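Local structure of VP35 (Myotis lucifugus, 6DKU) at residues N52-D57 with T69-Y74. The protein is a bat-genome homologue of the filoviral polymerase cofactor VP35, here its interferon inhibitory domain, and probably antagonises innate immune signalling. The protein carries 1 engineered substitution. Residues are numbered along the deposited sequence; the frame is centred on the assembly and turned at random.
Unlike the reference sequence in segment 52-57: Met56 (reference Thr).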
loop_
_atom_site.group_PDB
_atom_site.type_symbol
_atom_site.label_atom_id
_atom_site.label_comp_id
_atom_site.label_asym_id
_atom_site.label_seq_id
_atom_site.Cartn_x
_atom_site.Cartn_y
_atom_site.Cartn_z
ATOM N N ASN A 52 -10.261 2.877 -10.846
ATOM C CA ASN A 52 -11.277 2.538 -11.830
ATOM C C ASN A 52 -10.963 3.134 -13.196
ATOM O O ASN A 52 -11.305 2.536 -14.223
ATOM C CB ASN A 52 -12.644 2.999 -11.339
ATOM C CG ASN A 52 -13.090 2.254 -10.103
ATOM O OD1 ASN A 52 -12.837 1.060 -9.963
ATOM N ND2 ASN A 52 -13.763 2.953 -9.201
ATOM N N ARG A 53 -10.324 4.305 -13.232
ATOM C CA ARG A 53 -9.877 4.864 -14.506
ATOM C C ARG A 53 -8.895 3.918 -15.182
ATOM O O ARG A 53 -9.025 3.613 -16.374
ATOM C CB ARG A 53 -9.233 6.236 -14.287
ATOM C CG ARG A 53 -10.176 7.422 -14.427
ATOM C CD ARG A 53 -9.406 8.750 -14.404
ATOM N NE ARG A 53 -8.716 8.985 -13.131
ATOM C CZ ARG A 53 -9.224 9.678 -12.113
ATOM N NH1 ARG A 53 -10.438 10.214 -12.208
ATOM N NH2 ARG A 53 -8.518 9.833 -10.995
ATOM N N GLU A 54 -7.912 3.428 -14.424
ATOM C CA GLU A 54 -6.876 2.592 -15.017
ATOM C C GLU A 54 -7.439 1.249 -15.469
ATOM O O GLU A 54 -7.082 0.758 -16.548
ATOM C CB GLU A 54 -5.714 2.421 -14.037
ATOM C CG GLU A 54 -5.067 3.739 -13.595
ATOM C CD GLU A 54 -4.295 4.435 -14.715
ATOM O OE1 GLU A 54 -4.931 5.003 -15.626
ATOM O OE2 GLU A 54 -3.047 4.416 -14.687
ATOM N N LEU A 55 -8.355 0.659 -14.687
ATOM C CA LEU A 55 -9.042 -0.539 -15.167
ATOM C C LEU A 55 -9.854 -0.254 -16.424
ATOM O O LEU A 55 -9.887 -1.071 -17.349
ATOM C CB LEU A 55 -9.951 -1.115 -14.091
ATOM C CG LEU A 55 -9.286 -1.595 -12.811
ATOM C CD1 LEU A 55 -10.332 -2.224 -11.899
ATOM C CD2 LEU A 55 -8.197 -2.566 -13.164
ATOM N N MET A 56 -10.523 0.898 -16.472
ATOM C CA MET A 56 -11.251 1.281 -17.678
ATOM C C MET A 56 -10.317 1.353 -18.875
ATOM O O MET A 56 -10.683 0.955 -19.985
ATOM C CB MET A 56 -11.941 2.625 -17.461
ATOM C CG MET A 56 -13.130 2.856 -18.352
ATOM S SD MET A 56 -14.611 2.054 -17.712
ATOM C CE MET A 56 -14.452 2.330 -15.946
ATOM N N ASP A 57 -9.101 1.852 -18.660
ATOM C CA ASP A 57 -8.109 1.921 -19.718
ATOM C C ASP A 57 -7.529 0.555 -20.064
ATOM O O ASP A 57 -6.789 0.445 -21.046
ATOM C CB ASP A 57 -7.001 2.887 -19.303
ATOM C CG ASP A 57 -6.263 3.478 -20.484
ATOM O OD1 ASP A 57 -6.754 3.359 -21.629
ATOM O OD2 ASP A 57 -5.178 4.053 -20.263
ATOM N N THR A 69 0.128 5.008 -6.596
ATOM C CA THR A 69 1.359 5.517 -5.991
ATOM C C THR A 69 2.147 6.394 -6.960
ATOM O O THR A 69 2.929 7.256 -6.532
ATOM C CB THR A 69 2.241 4.367 -5.504
ATOM O OG1 THR A 69 2.707 3.640 -6.639
ATOM C CG2 THR A 69 1.444 3.442 -4.608
ATOM N N GLN A 70 1.959 6.201 -8.263
ATOM C CA GLN A 70 2.750 6.997 -9.197
ATOM C C GLN A 70 2.071 8.294 -9.640
ATOM O O GLN A 70 2.732 9.333 -9.734
ATOM C CB GLN A 70 3.109 6.154 -10.422
ATOM C CG GLN A 70 4.120 5.063 -10.110
ATOM C CD GLN A 70 5.236 5.563 -9.223
ATOM O OE1 GLN A 70 6.032 6.407 -9.630
ATOM N NE2 GLN A 70 5.291 5.056 -7.999
ATOM N N ARG A 71 0.767 8.267 -9.902
ATOM C CA ARG A 71 0.082 9.366 -10.569
ATOM C C ARG A 71 -0.772 10.234 -9.654
ATOM O O ARG A 71 -0.927 11.422 -9.933
ATOM C CB ARG A 71 -0.797 8.822 -11.699
ATOM C CG ARG A 71 -0.020 8.386 -12.926
ATOM C CD ARG A 71 -0.845 8.630 -14.172
ATOM N NE ARG A 71 -1.102 7.390 -14.898
ATOM C CZ ARG A 71 -1.908 7.296 -15.951
ATOM N NH1 ARG A 71 -2.082 6.126 -16.556
ATOM N NH2 ARG A 71 -2.546 8.371 -16.396
ATOM N N CYS A 72 -1.338 9.683 -8.582
ATOM C CA CYS A 72 -2.095 10.482 -7.626
ATOM C C CYS A 72 -1.116 11.216 -6.722
ATOM O O CYS A 72 -0.354 10.585 -5.980
ATOM C CB CYS A 72 -3.038 9.601 -6.815
ATOM S SG CYS A 72 -4.493 9.050 -7.751
ATOM N N GLU A 73 -1.150 12.551 -6.775
ATOM C CA GLU A 73 -0.049 13.349 -6.246
ATOM C C GLU A 73 0.084 13.235 -4.732
ATOM O O GLU A 73 1.208 13.258 -4.212
ATOM C CB GLU A 73 -0.217 14.811 -6.656
ATOM C CG GLU A 73 1.088 15.588 -6.659
ATOM C CD GLU A 73 2.248 14.789 -7.245
ATOM O OE1 GLU A 73 2.117 14.245 -8.366
ATOM O OE2 GLU A 73 3.296 14.698 -6.571
ATOM N N TYR A 74 -1.028 13.111 -4.005
ATOM C CA TYR A 74 -0.925 12.987 -2.555
ATOM C C TYR A 74 -0.215 11.693 -2.165
ATOM O O TYR A 74 0.842 11.719 -1.526
ATOM C CB TYR A 74 -2.303 13.054 -1.902
ATOM C CG TYR A 74 -2.213 12.715 -0.436
ATOM C CD1 TYR A 74 -1.508 13.529 0.443
ATOM C CD2 TYR A 74 -2.762 11.543 0.056
ATOM C CE1 TYR A 74 -1.399 13.209 1.787
ATOM C CE2 TYR A 74 -2.658 11.210 1.389
ATOM C CZ TYR A 74 -1.976 12.043 2.253
ATOM O OH TYR A 74 -1.880 11.696 3.586
#
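In the helical part of the VP35 interferon inhibitory domain, a salt bridge between Glu54 and Arg71 joins the last turns of two successive helices, 41-56 and 61-71. The helices stand well apart here, the CA atoms of Glu54 and Arg71 being 10.7 Å from each other, and the two side chains meet from opposite directions. Glu54, buried against its neighbours, bends at chi2 (-69°), which turns its carboxylate toward the arginine. Its OE2 also takes part in a hydrogen bond with the hydroxyl of Ser67, one turn before Arg71 on helix 61-71, so a single oxygen ties helix 41-56 to two positions on its neighbour. The exposed Arg71 reaches over with bends at chi2 and chi3, its side chain also touching His50 one turn earlier on helix 41-56. Next in sequence after Arg71, Cys72 packs on Val46 and His50 of helix 41-56; it is the first residue to leave helical geometry after helix 61-71 and the N-cap of the short helix 73-76. Asp57 adds a second negative group, with OD2 5.3 Å from Arg71 NH1, too far for contact but probably favourable electrostatically. Carboxylate and guanidinium do not lie flat against each other: their planes are turned 81° apart, and Arg71 NH1 approaches Glu54 OE2 to 2.7 Å while remaining 3.2 Å from Glu54 OE1.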